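Local atomic coordinates of pyridine synthase TbtD (Thermobispora bispora, PDB entry 5WA4), a protein that probably catalyses the formal [4+2] aza-cycloaddition that forms the central pyridine ring of the thiopeptide antibiotic thiomuracin, and binds an N-terminal leader peptide fragment. Residues R12-H18 against R52-I58; M22-I26 against Y45-H49; L83-P89 against D120-H124; P94-L98 against L114-S118. One frame throughout, in Å; residues are numbered along the deposited sequence.

How the contacts relate
The four contacts lie in the N-terminal part of the chain, around a four-stranded antiparallel sheet ordered 44-49, 55-62, 9-16, 123-128. Contact 1 joins the two inner strands. Contact 2 sets helix 22-35 on the outer strand 44-49, about 8 Å from contact 1 between centres, and is nested inside its loop. Contact 3 comes later and ties the end of helix 64-85 to the start of the other outer strand, 123-128. Contact 4 is nested inside contact 3 and packs together the loops before and after helix 98-107. Its centre is about 20 Å from that of contact 2. Contacts 2 and 3 thus join the outermost strands of this chain to helices, and contact 1 holds the middle.

Contact 1. Residues R12-H18 against R52-I58; sequences RFRVDYH and RGPHLRI
Four backbone hydrogen bonds join F13 to I58 and V15 to L56, the hydrogen-bonded pairs of an antiparallel ladder. It pairs strands 9-16 and 55-62, the two inner strands of the four-stranded sheet. The bond from V15 N to L56 O is 3.0 Å long and nearly straight. The non-hydrogen-bonded pairs are R14 with R57, between these two, and D16 with H55, beyond V15 and L56. Past the strand ends, Y17 N bonds weakly to P54 O.

The apolar side chains of F13, V15, L56 and I58 share one face of the sheet. V15 CG2 meets I58 CD1 at 3.6 Å. L25 and F34 of helix 22-35 pack on this face.

The polar side chains lie on the other face. R14 grips D16 side-on: NE bonds to OD1, and NH2 forms a salt bridge to OD2 at 3.0 Å. NH2 also bonds to R51 O. The extended R14 chain crosses H55 at about a right angle. H55 CG lies over the centre of one guanidinium face, 3.5 Å above its plane. R14 NH1 stands over one face of the H55 ring, toward its rim. The planes are 43° apart. H55 ND1 donates in its ring plane to G53 O at 2.8 Å. At the turn, the P54 ring lies across H18.

D16 OD1 also bonds to S118 OG. The D16 carboxylate probably offsets the charge of R14, whose NH1 has the like charge of R52 NE 4.5 Å away.

Contact 2. Residues M22-I26 against Y45-H49; sequences MDDLI and YFLRH
D23 OD1 accepts a hydrogen bond from R48 NH2 at 2.8 Å, and the pair is a salt bridge. The donor approaches nearly along the C-O axis of OD1. OD1 lies at the guanidinium edge, 12° out of its plane, while the carboxylate plane is turned 89° from it. The grip is thus by a single oxygen on a single nitrogen. R48 is extended from CG to NE, which lets it span the gap from strand to helix.

The same guanidinium has apolar neighbours. M22 CG lies over one face, toward the rim, at 3.8 Å from R48 NH1. The M22 and R48 side chains run past each other in opposite directions. I26 CD1 comes within 3.6 Å of R48 NH2. One turn along the helix from M22, I26 crosses F46 at about a right angle. Its CG1 is 3.8 Å from F46 CE1, and its CG2 touches F46 CZ.

R327 makes a cation-pi contact with F46, and its carbonyl takes a weak bond from R48 NE. Helix 22-35 runs nearly antiparallel to strand 44-49, at 164° between the short segments. L56 of strand 55-62 touches both M22 and R48, and helix 135-159 packs nearby through V158, L155 and Y152.

Contact 3. Residues L83-P89 against D120-H124; sequences LRARPSP and DNTIH
S88 and N121 are joined by two hydrogen bonds between the backbone of one and the side-chain amide of the other. S88 N donates to N121 OD1 at 2.6 Å, and N121 ND2 donates to S88 O at 3.0 Å. The second bond is nearly straight (166°) and reaches a lone pair of the carbonyl oxygen in its plane. The two bonds fix the rotation of the amide. S88 OG donates to D120 OD2 at 2.6 Å, on the syn lone pair of the carboxylate. OG stands anti to the backbone N of S88 (chi1 156°), on the side of D120.

P87 CB also touches N121 OD1, at 3.7 Å. On the apolar side, L83 CD2 meets I123 CG1 at 3.7 Å.

The arrangement joins the C-terminal end of helix 64-85, and the turn after it, to the residues leading into the edge strand 123-128. R86 is the first residue to leave the helix.

The second shell holds these groups in place. D120 OD1 takes a hydrogen bond from H18 N and a weak one from N121 N, so both carboxylate oxygens have partners. S88 OG is also bonded to A19 N. Y17 packs against S88 and N121, and its hydroxyl is bonded to R86 O.

Contact 4. Residues P94-L98 against L114-S118; sequences PSAFL and LMPWS
M115 reaches from the loop 114-118 across to L98 and P94. Its CB points toward the residues 94-98. CG, anti to the carbonyl carbon (chi1 -79°), meets L98 CD1 at 3.6 Å and lies less closely to L98 CD2. The chain then bends at chi2 and chi3. SD passes P94 CB at 4.1 Å. The terminal CE ends at P94, 3.7 Å from its CB, and also comes near S95 N. One side chain thus spans the turn from L98 back to P94.

L98 and P94 have other partners as well. L98 CD1 touches L114 CB at 3.9 Å, the two side chains crossing at about a right angle. P94 CB lies over a face of the W117 indole. It is 3.8 Å from the centroid of the five-membered ring and only 6° off its normal, a CH-pi contact. F97 approaches the six-membered ring of W117 obliquely, with the planes 48° apart. The contact across the segments is wholly apolar, with no hydrogen bond between them.

The two loops flank helix 98-107, and H101 of that helix packs on W117. W117 also meets the H18 ring edge-to-face and touches P54, both of contact 1. A second subunit packs on this corner: its A19, M91 and Q334 touch A96, F97 and L98. The contact therefore lies between helix 98-107, the loop residues next to the ends of strands 9-16 and 55-62, and the neighbouring subunit.

Contact 1. Residues R12-H18 against R52-I58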
loop_
_atom_site.group_PDB
_atom_site.type_symbol
_atom_site.label_atom_id
_atom_site.label_comp_id
_atom_site.label_asym_id
_atom_site.label_seq_id
_atom_site.Cartn_x
_atom_site.Cartn_y
_atom_site.Cartn_z
ATOM N N ARG E 12 -31.473 13.339 28.234
ATOM C CA ARG E 12 -31.663 13.410 26.790
ATOM C C ARG E 12 -33.122 13.552 26.372
ATOM O O ARG E 12 -34.015 12.929 26.945
ATOM C CB ARG E 12 -31.069 12.176 26.123
ATOM C CG ARG E 12 -29.576 12.066 26.268
ATOM C CD ARG E 12 -29.060 10.832 25.565
ATOM N NE ARG E 12 -29.422 9.611 26.273
ATOM C CZ ARG E 12 -29.217 8.396 25.785
ATOM N NH1 ARG E 12 -28.656 8.256 24.590
ATOM N NH2 ARG E 12 -29.566 7.325 26.485
ATOM N N PHE E 13 -33.349 14.373 25.353
ATOM C CA PHE E 13 -34.672 14.498 24.764
ATOM C C PHE E 13 -34.592 14.383 23.249
ATOM O O PHE E 13 -33.642 14.872 22.633
ATOM C CB PHE E 13 -35.314 15.825 25.172
ATOM C CG PHE E 13 -35.847 15.827 26.581
ATOM C CD1 PHE E 13 -37.043 15.197 26.882
ATOM C CD2 PHE E 13 -35.145 16.441 27.605
ATOM C CE1 PHE E 13 -37.534 15.187 28.179
ATOM C CE2 PHE E 13 -35.634 16.436 28.902
ATOM C CZ PHE E 13 -36.826 15.805 29.188
ATOM N N ARG E 14 -35.587 13.724 22.657
ATOM C CA ARG E 14 -35.686 13.628 21.210
ATOM C C ARG E 14 -36.919 14.381 20.665
ATOM O O ARG E 14 -38.054 14.021 20.977
ATOM C CB ARG E 14 -35.746 12.166 20.774
ATOM C CG ARG E 14 -35.601 12.014 19.261
ATOM C CD ARG E 14 -35.996 10.661 18.703
ATOM N NE ARG E 14 -36.128 10.749 17.249
ATOM C CZ ARG E 14 -35.181 10.414 16.374
ATOM N NH1 ARG E 14 -34.011 9.952 16.801
ATOM N NH2 ARG E 14 -35.401 10.537 15.072
ATOM N N VAL E 15 -36.688 15.409 19.846
ATOM C CA VAL E 15 -37.761 16.147 19.172
ATOM C C VAL E 15 -37.798 15.918 17.653
ATOM O O VAL E 15 -37.023 16.538 16.925
ATOM C CB VAL E 15 -37.609 17.664 19.390
ATOM C CG1 VAL E 15 -38.821 18.410 18.846
ATOM C CG2 VAL E 15 -37.365 17.965 20.855
ATOM N N ASP E 16 -38.700 15.065 17.168
ATOM C CA ASP E 16 -38.829 14.814 15.723
ATOM C C ASP E 16 -39.510 15.961 14.960
ATOM O O ASP E 16 -40.560 16.460 15.364
ATOM C CB ASP E 16 -39.605 13.517 15.471
ATOM C CG ASP E 16 -38.860 12.283 15.955
ATOM O OD1 ASP E 16 -38.983 11.931 17.152
ATOM O OD2 ASP E 16 -38.168 11.654 15.135
ATOM N N TYR E 17 -38.916 16.364 13.845
ATOM C CA TYR E 17 -39.449 17.475 13.073
ATOM C C TYR E 17 -38.936 17.371 11.639
ATOM O O TYR E 17 -38.134 18.180 11.188
ATOM C CB TYR E 17 -39.036 18.777 13.730
ATOM C CG TYR E 17 -39.833 20.006 13.379
ATOM C CD1 TYR E 17 -41.200 20.087 13.629
ATOM C CD2 TYR E 17 -39.194 21.115 12.841
ATOM C CE1 TYR E 17 -41.904 21.236 13.323
ATOM C CE2 TYR E 17 -39.883 22.271 12.528
ATOM C CZ TYR E 17 -41.233 22.338 12.773
ATOM O OH TYR E 17 -41.884 23.516 12.451
ATOM N N HIS E 18 -39.419 16.352 10.938
ATOM C CA HIS E 18 -38.845 15.915 9.667
ATOM C C HIS E 18 -38.721 16.966 8.557
ATOM O O HIS E 18 -37.619 17.242 8.078
ATOM C CB HIS E 18 -39.659 14.731 9.146
ATOM C CG HIS E 18 -39.705 13.581 10.103
ATOM N ND1 HIS E 18 -40.648 12.581 10.022
ATOM C CD2 HIS E 18 -38.916 13.275 11.156
ATOM C CE1 HIS E 18 -40.438 11.705 10.990
ATOM N NE2 HIS E 18 -39.395 12.098 11.691
ATOM N N ARG E 52 -33.281 8.105 12.014
ATOM C CA ARG E 52 -34.716 7.889 12.186
ATOM C C ARG E 52 -35.516 9.156 11.900
ATOM O O ARG E 52 -36.611 9.335 12.432
ATOM C CB ARG E 52 -35.014 7.389 13.597
ATOM C CG ARG E 52 -34.230 6.161 13.972
ATOM C CD ARG E 52 -35.111 5.204 14.736
ATOM N NE ARG E 52 -35.631 5.830 15.948
ATOM C CZ ARG E 52 -36.713 5.404 16.588
ATOM N NH1 ARG E 52 -37.393 4.356 16.100
ATOM N NH2 ARG E 52 -37.124 6.034 17.693
ATOM N N GLY E 53 -34.955 10.037 11.072
ATOM C CA GLY E 53 -35.645 11.236 10.642
ATOM C C GLY E 53 -35.082 12.492 11.268
ATOM O O GLY E 53 -34.822 12.507 12.476
ATOM N N PRO E 54 -34.949 13.562 10.455
ATOM C CA PRO E 54 -34.366 14.849 10.841
ATOM C C PRO E 54 -34.918 15.241 12.185
ATOM O O PRO E 54 -36.139 15.303 12.306
ATOM C CB PRO E 54 -34.857 15.815 9.752
ATOM C CG PRO E 54 -35.235 14.959 8.632
ATOM C CD PRO E 54 -35.743 13.689 9.224
ATOM N N HIS E 55 -34.069 15.447 13.186
ATOM C CA HIS E 55 -34.587 15.761 14.508
ATOM C C HIS E 55 -33.629 16.574 15.303
ATOM O O HIS E 55 -32.572 16.951 14.812
ATOM C CB HIS E 55 -34.930 14.501 15.287
ATOM C CG HIS E 55 -33.751 13.640 15.602
ATOM N ND1 HIS E 55 -33.421 12.533 14.850
ATOM C CD2 HIS E 55 -32.847 13.696 16.610
ATOM C CE1 HIS E 55 -32.350 11.956 15.367
ATOM N NE2 HIS E 55 -31.987 12.636 16.437
ATOM N N LEU E 56 -34.032 16.870 16.532
ATOM C CA LEU E 56 -33.206 17.616 17.455
ATOM C C LEU E 56 -32.944 16.759 18.655
ATOM O O LEU E 56 -33.820 16.017 19.099
ATOM C CB LEU E 56 -33.861 18.930 17.887
ATOM C CG LEU E 56 -33.730 20.078 16.894
ATOM C CD1 LEU E 56 -33.915 21.441 17.573
ATOM C CD2 LEU E 56 -32.379 19.977 16.183
ATOM N N ARG E 57 -31.719 16.857 19.161
ATOM C CA ARG E 57 -31.342 16.188 20.393
ATOM C C ARG E 57 -31.157 17.261 21.441
ATOM O O ARG E 57 -30.314 18.153 21.266
ATOM C CB ARG E 57 -30.071 15.352 20.193
ATOM C CG ARG E 57 -30.337 13.865 20.149
ATOM C CD ARG E 57 -30.136 13.246 18.780
ATOM N NE ARG E 57 -28.779 12.763 18.542
ATOM C CZ ARG E 57 -28.449 11.522 18.170
ATOM N NH1 ARG E 57 -29.365 10.575 18.014
ATOM N NH2 ARG E 57 -27.175 11.219 17.988
ATOM N N ILE E 58 -31.968 17.220 22.500
ATOM C CA ILE E 58 -31.795 18.186 23.594
ATOM C C ILE E 58 -31.071 17.570 24.811
ATOM O O ILE E 58 -31.435 16.494 25.311
ATOM C CB ILE E 58 -33.147 18.790 24.054
ATOM C CG1 ILE E 58 -33.746 19.660 22.945
ATOM C CG2 ILE E 58 -32.957 19.652 25.305
ATOM C CD1 ILE E 58 -35.217 19.857 23.081
#

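Contact 2. Residues M22-I26 against Y45-H49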
loop_
_atom_site.group_PDB
_atom_site.type_symbol
_atom_site.label_atom_id
_atom_site.label_comp_id
_atom_site.label_asym_id
_atom_site.label_seq_id
_atom_site.Cartn_x
_atom_site.Cartn_y
_atom_site.Cartn_z
ATOM N N MET E 22 -36.526 23.784 10.591
ATOM C CA MET E 22 -35.745 23.494 11.796
ATOM C C MET E 22 -35.271 24.772 12.495
ATOM O O MET E 22 -35.393 24.871 13.718
ATOM C CB MET E 22 -34.553 22.601 11.446
ATOM C CG MET E 22 -33.769 22.044 12.629
ATOM S SD MET E 22 -34.709 20.956 13.724
ATOM C CE MET E 22 -34.934 19.484 12.736
ATOM N N ASP E 23 -34.757 25.750 11.737
ATOM C CA ASP E 23 -34.311 27.035 12.332
ATOM C C ASP E 23 -35.431 27.690 13.161
ATOM O O ASP E 23 -35.164 28.526 14.025
ATOM C CB ASP E 23 -33.823 28.035 11.254
ATOM C CG ASP E 23 -32.369 27.790 10.805
ATOM O OD1 ASP E 23 -31.835 26.690 11.032
ATOM O OD2 ASP E 23 -31.753 28.685 10.181
ATOM N N ASP E 24 -36.685 27.311 12.890
ATOM C CA ASP E 24 -37.834 27.919 13.562
ATOM C C ASP E 24 -38.153 27.196 14.849
ATOM O O ASP E 24 -38.486 27.829 15.852
ATOM C CB ASP E 24 -39.079 27.932 12.657
ATOM C CG ASP E 24 -39.142 29.156 11.736
ATOM O OD1 ASP E 24 -38.728 30.273 12.151
ATOM O OD2 ASP E 24 -39.608 28.976 10.588
ATOM N N LEU E 25 -38.070 25.870 14.813
ATOM C CA LEU E 25 -38.257 25.066 16.014
ATOM C C LEU E 25 -37.239 25.462 17.071
ATOM O O LEU E 25 -37.536 25.470 18.266
ATOM C CB LEU E 25 -38.137 23.574 15.697
ATOM C CG LEU E 25 -37.900 22.600 16.860
ATOM C CD1 LEU E 25 -39.038 22.588 17.859
ATOM C CD2 LEU E 25 -37.690 21.215 16.313
ATOM N N ILE E 26 -36.035 25.789 16.612
ATOM C CA ILE E 26 -34.969 26.225 17.501
ATOM C C ILE E 26 -35.419 27.486 18.224
ATOM O O ILE E 26 -35.531 27.490 19.455
ATOM C CB ILE E 26 -33.630 26.459 16.721
ATOM C CG1 ILE E 26 -32.925 25.124 16.457
ATOM C CG2 ILE E 26 -32.685 27.393 17.471
ATOM C CD1 ILE E 26 -31.765 25.238 15.505
ATOM N N TYR E 45 -27.941 22.411 25.945
ATOM C CA TYR E 45 -27.602 22.567 24.539
ATOM C C TYR E 45 -28.392 21.581 23.689
ATOM O O TYR E 45 -28.963 20.604 24.199
ATOM C CB TYR E 45 -26.083 22.410 24.308
ATOM C CG TYR E 45 -25.518 20.996 24.342
ATOM C CD1 TYR E 45 -25.153 20.394 25.543
ATOM C CD2 TYR E 45 -25.287 20.287 23.166
ATOM C CE1 TYR E 45 -24.599 19.104 25.575
ATOM C CE2 TYR E 45 -24.730 18.996 23.190
ATOM C CZ TYR E 45 -24.390 18.412 24.399
ATOM O OH TYR E 45 -23.838 17.144 24.431
ATOM N N PHE E 46 -28.443 21.859 22.389
ATOM C CA PHE E 46 -29.162 21.003 21.459
ATOM C C PHE E 46 -28.264 20.676 20.277
ATOM O O PHE E 46 -27.328 21.422 19.973
ATOM C CB PHE E 46 -30.486 21.664 20.990
ATOM C CG PHE E 46 -30.334 23.101 20.547
ATOM C CD1 PHE E 46 -30.126 23.414 19.221
ATOM C CD2 PHE E 46 -30.378 24.136 21.469
ATOM C CE1 PHE E 46 -29.976 24.726 18.820
ATOM C CE2 PHE E 46 -30.225 25.460 21.070
ATOM C CZ PHE E 46 -30.023 25.752 19.748
ATOM N N LEU E 47 -28.552 19.550 19.630
ATOM C CA LEU E 47 -27.900 19.173 18.384
ATOM C C LEU E 47 -28.898 18.676 17.317
ATOM O O LEU E 47 -29.946 18.077 17.650
ATOM C CB LEU E 47 -26.870 18.073 18.646
ATOM C CG LEU E 47 -25.722 18.359 19.613
ATOM C CD1 LEU E 47 -25.049 17.059 20.003
ATOM C CD2 LEU E 47 -24.728 19.342 19.013
ATOM N N ARG E 48 -28.566 18.898 16.043
ATOM C CA ARG E 48 -29.300 18.246 14.958
ATOM C C ARG E 48 -28.699 16.894 14.635
ATOM O O ARG E 48 -27.486 16.718 14.724
ATOM C CB ARG E 48 -29.291 19.093 13.693
ATOM C CG ARG E 48 -29.544 20.534 13.935
ATOM C CD ARG E 48 -29.260 21.313 12.708
ATOM N NE ARG E 48 -29.464 22.738 12.939
ATOM C CZ ARG E 48 -30.043 23.561 12.069
ATOM N NH1 ARG E 48 -30.520 23.078 10.939
ATOM N NH2 ARG E 48 -30.164 24.861 12.334
ATOM N N HIS E 49 -29.546 15.955 14.239
ATOM C CA HIS E 49 -29.106 14.663 13.733
ATOM C C HIS E 49 -30.149 14.038 12.766
ATOM O O HIS E 49 -31.337 14.375 12.814
ATOM C CB HIS E 49 -28.832 13.691 14.884
ATOM C CG HIS E 49 -27.937 12.555 14.503
ATOM N ND1 HIS E 49 -28.422 11.345 14.055
ATOM C CD2 HIS E 49 -26.586 12.453 14.480
ATOM C CE1 HIS E 49 -27.406 10.542 13.780
ATOM N NE2 HIS E 49 -26.281 11.190 14.031
#

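Contact 3. Residues L83-P89 against D120-H124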
loop_
_atom_site.group_PDB
_atom_site.type_symbol
_atom_site.label_atom_id
_atom_site.label_comp_id
_atom_site.label_asym_id
_atom_site.label_seq_id
_atom_site.Cartn_x
_atom_site.Cartn_y
_atom_site.Cartn_z
ATOM N N LEU E 83 -45.046 22.480 18.456
ATOM C CA LEU E 83 -45.376 21.326 17.624
ATOM C C LEU E 83 -46.822 21.342 17.158
ATOM O O LEU E 83 -47.120 20.952 16.035
ATOM C CB LEU E 83 -45.057 20.035 18.388
ATOM C CG LEU E 83 -43.662 19.442 18.124
ATOM C CD1 LEU E 83 -42.585 20.497 18.197
ATOM C CD2 LEU E 83 -43.361 18.384 19.171
ATOM N N ARG E 84 -47.713 21.816 18.019
ATOM C CA ARG E 84 -49.123 21.924 17.671
ATOM C C ARG E 84 -49.336 23.102 16.718
ATOM O O ARG E 84 -50.098 23.009 15.756
ATOM C CB ARG E 84 -49.968 22.089 18.933
ATOM C CG ARG E 84 -51.074 21.049 19.092
ATOM C CD ARG E 84 -50.764 20.075 20.241
ATOM N NE ARG E 84 -50.362 20.792 21.451
ATOM C CZ ARG E 84 -49.838 20.226 22.535
ATOM N NH1 ARG E 84 -49.672 18.905 22.599
ATOM N NH2 ARG E 84 -49.506 20.988 23.572
ATOM N N ALA E 85 -48.630 24.199 16.983
ATOM C CA ALA E 85 -48.810 25.453 16.259
ATOM C C ALA E 85 -48.230 25.467 14.836
ATOM O O ALA E 85 -48.789 26.111 13.957
ATOM C CB ALA E 85 -48.210 26.596 17.070
ATOM N N ARG E 86 -47.103 24.793 14.613
ATOM C CA ARG E 86 -46.480 24.763 13.288
ATOM C C ARG E 86 -45.973 23.364 12.911
ATOM O O ARG E 86 -44.799 23.201 12.578
ATOM C CB ARG E 86 -45.315 25.763 13.213
ATOM C CG ARG E 86 -45.688 27.219 13.529
ATOM C CD ARG E 86 -45.565 28.146 12.311
ATOM N NE ARG E 86 -44.254 28.783 12.166
ATOM C CZ ARG E 86 -43.538 28.776 11.043
ATOM N NH1 ARG E 86 -43.996 28.146 9.972
ATOM N NH2 ARG E 86 -42.359 29.386 10.989
ATOM N N PRO E 87 -46.855 22.352 12.925
ATOM C CA PRO E 87 -46.373 20.972 12.779
ATOM C C PRO E 87 -45.777 20.644 11.416
ATOM O O PRO E 87 -46.249 21.111 10.379
ATOM C CB PRO E 87 -47.630 20.131 13.025
ATOM C CG PRO E 87 -48.730 21.003 12.630
ATOM C CD PRO E 87 -48.323 22.413 12.973
ATOM N N SER E 88 -44.736 19.821 11.450
ATOM C CA SER E 88 -44.034 19.372 10.264
ATOM C C SER E 88 -44.952 18.536 9.403
ATOM O O SER E 88 -45.671 17.690 9.931
ATOM C CB SER E 88 -42.796 18.567 10.662
ATOM O OG SER E 88 -42.401 17.666 9.639
ATOM N N PRO E 89 -44.917 18.758 8.075
ATOM C CA PRO E 89 -45.717 18.035 7.077
ATOM C C PRO E 89 -45.488 16.545 7.152
ATOM O O PRO E 89 -46.416 15.753 7.326
ATOM C CB PRO E 89 -45.186 18.549 5.738
ATOM C CG PRO E 89 -44.411 19.764 6.061
ATOM C CD PRO E 89 -43.893 19.604 7.445
ATOM N N ASP E 120 -43.335 11.640 13.495
ATOM C CA ASP E 120 -43.008 13.042 13.261
ATOM C C ASP E 120 -43.736 13.890 14.294
ATOM O O ASP E 120 -44.762 13.481 14.835
ATOM C CB ASP E 120 -43.373 13.449 11.830
ATOM C CG ASP E 120 -42.761 14.785 11.409
ATOM O OD1 ASP E 120 -41.832 15.291 12.081
ATOM O OD2 ASP E 120 -43.195 15.323 10.366
ATOM N N ASN E 121 -43.160 15.044 14.610
ATOM C CA ASN E 121 -43.755 15.995 15.546
ATOM C C ASN E 121 -43.979 15.491 16.973
ATOM O O ASN E 121 -44.673 16.158 17.743
ATOM C CB ASN E 121 -45.095 16.499 14.993
ATOM C CG ASN E 121 -44.962 17.119 13.630
ATOM O OD1 ASN E 121 -44.452 18.231 13.492
ATOM N ND2 ASN E 121 -45.423 16.403 12.606
ATOM N N THR E 122 -43.415 14.335 17.329
ATOM C CA THR E 122 -43.478 13.851 18.716
ATOM C C THR E 122 -42.254 14.238 19.556
ATOM O O THR E 122 -41.210 14.598 19.020
ATOM C CB THR E 122 -43.620 12.320 18.784
ATOM O OG1 THR E 122 -42.545 11.705 18.065
ATOM C CG2 THR E 122 -44.930 11.881 18.191
ATOM N N ILE E 123 -42.404 14.146 20.877
ATOM C CA ILE E 123 -41.329 14.391 21.838
ATOM C C ILE E 123 -41.099 13.157 22.682
ATOM O O ILE E 123 -42.012 12.682 23.349
ATOM C CB ILE E 123 -41.643 15.574 22.780
ATOM C CG1 ILE E 123 -41.475 16.900 22.041
ATOM C CG2 ILE E 123 -40.746 15.530 24.003
ATOM C CD1 ILE E 123 -41.827 18.119 22.873
ATOM N N HIS E 124 -39.880 12.632 22.654
ATOM C CA HIS E 124 -39.553 11.463 23.458
ATOM C C HIS E 124 -38.447 11.814 24.447
ATOM O O HIS E 124 -37.442 12.433 24.083
ATOM C CB HIS E 124 -39.128 10.295 22.571
ATOM C CG HIS E 124 -40.098 9.981 21.480
ATOM N ND1 HIS E 124 -41.087 9.026 21.615
ATOM C CD2 HIS E 124 -40.239 10.499 20.236
ATOM C CE1 HIS E 124 -41.791 8.966 20.497
ATOM N NE2 HIS E 124 -41.298 9.849 19.645
#

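Contact 4. Residues P94-L98 against L114-S118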
loop_
_atom_site.group_PDB
_atom_site.type_symbol
_atom_site.label_atom_id
_atom_site.label_comp_id
_atom_site.label_asym_id
_atom_site.label_seq_id
_atom_site.Cartn_x
_atom_site.Cartn_y
_atom_site.Cartn_z
ATOM N N PRO E 94 -39.422 7.623 3.911
ATOM C CA PRO E 94 -38.275 7.273 4.757
ATOM C C PRO E 94 -37.283 6.370 4.039
ATOM O O PRO E 94 -36.109 6.732 3.934
ATOM C CB PRO E 94 -38.924 6.559 5.942
ATOM C CG PRO E 94 -40.235 7.301 6.088
ATOM C CD PRO E 94 -40.690 7.533 4.655
ATOM N N SER E 95 -37.751 5.254 3.496
ATOM C CA SER E 95 -36.854 4.294 2.862
ATOM C C SER E 95 -35.983 4.892 1.742
ATOM O O SER E 95 -34.932 4.350 1.411
ATOM C CB SER E 95 -37.661 3.127 2.309
ATOM O OG SER E 95 -38.512 3.595 1.276
ATOM N N ALA E 96 -36.411 6.002 1.161
ATOM C CA ALA E 96 -35.619 6.667 0.128
ATOM C C ALA E 96 -34.280 7.125 0.675
ATOM O O ALA E 96 -33.323 7.305 -0.074
ATOM C CB ALA E 96 -36.391 7.871 -0.450
ATOM N N PHE E 97 -34.232 7.334 1.989
ATOM C CA PHE E 97 -33.020 7.788 2.657
ATOM C C PHE E 97 -32.208 6.636 3.234
ATOM O O PHE E 97 -31.091 6.863 3.673
ATOM C CB PHE E 97 -33.340 8.774 3.795
ATOM C CG PHE E 97 -33.736 10.149 3.331
ATOM C CD1 PHE E 97 -35.055 10.437 2.996
ATOM C CD2 PHE E 97 -32.792 11.158 3.241
ATOM C CE1 PHE E 97 -35.417 11.693 2.587
ATOM C CE2 PHE E 97 -33.135 12.418 2.825
ATOM C CZ PHE E 97 -34.453 12.692 2.489
ATOM N N LEU E 98 -32.758 5.421 3.270
ATOM C CA LEU E 98 -32.082 4.321 3.970
ATOM C C LEU E 98 -30.641 4.140 3.453
ATOM O O LEU E 98 -29.704 4.239 4.236
ATOM C CB LEU E 98 -32.874 3.005 3.862
ATOM C CG LEU E 98 -32.359 1.777 4.632
ATOM C CD1 LEU E 98 -32.345 2.060 6.103
ATOM C CD2 LEU E 98 -33.211 0.569 4.394
ATOM N N LEU E 114 -32.106 2.296 11.893
ATOM C CA LEU E 114 -32.153 3.344 10.894
ATOM C C LEU E 114 -33.577 3.481 10.408
ATOM O O LEU E 114 -34.008 4.578 10.062
ATOM C CB LEU E 114 -31.231 3.036 9.728
ATOM C CG LEU E 114 -29.755 2.834 10.047
ATOM C CD1 LEU E 114 -28.956 2.631 8.757
ATOM C CD2 LEU E 114 -29.217 4.036 10.830
ATOM N N MET E 115 -34.265 2.330 10.379
ATOM C CA MET E 115 -35.687 2.131 10.036
ATOM C C MET E 115 -36.374 1.365 11.163
ATOM O O MET E 115 -35.742 0.512 11.787
ATOM C CB MET E 115 -35.837 1.306 8.756
ATOM C CG MET E 115 -35.633 2.040 7.463
ATOM S SD MET E 115 -36.946 3.224 7.148
ATOM C CE MET E 115 -35.944 4.699 7.054
ATOM N N PRO E 116 -37.665 1.626 11.432
ATOM C CA PRO E 116 -38.629 2.657 11.034
ATOM C C PRO E 116 -38.381 3.995 11.722
ATOM O O PRO E 116 -38.014 3.976 12.898
ATOM C CB PRO E 116 -39.965 2.081 11.519
ATOM C CG PRO E 116 -39.741 0.620 11.624
ATOM C CD PRO E 116 -38.344 0.506 12.105
ATOM N N TRP E 117 -38.608 5.116 11.039
ATOM C CA TRP E 117 -38.470 6.434 11.671
ATOM C C TRP E 117 -39.339 6.578 12.922
ATOM O O TRP E 117 -40.382 5.937 13.068
ATOM C CB TRP E 117 -38.811 7.565 10.686
ATOM C CG TRP E 117 -37.739 7.806 9.646
ATOM C CD1 TRP E 117 -36.707 6.971 9.339
ATOM C CD2 TRP E 117 -37.593 8.952 8.789
ATOM N NE1 TRP E 117 -35.930 7.523 8.348
ATOM C CE2 TRP E 117 -36.447 8.738 7.997
ATOM C CE3 TRP E 117 -38.308 10.147 8.628
ATOM C CZ2 TRP E 117 -36.008 9.661 7.045
ATOM C CZ3 TRP E 117 -37.867 11.075 7.679
ATOM C CH2 TRP E 117 -36.728 10.825 6.907
ATOM N N SER E 118 -38.861 7.401 13.843
ATOM C CA SER E 118 -39.660 7.895 14.952
ATOM C C SER E 118 -40.814 8.715 14.373
ATOM O O SER E 118 -40.666 9.323 13.305
ATOM C CB SER E 118 -38.788 8.739 15.889
ATOM O OG SER E 118 -39.542 9.636 16.676
#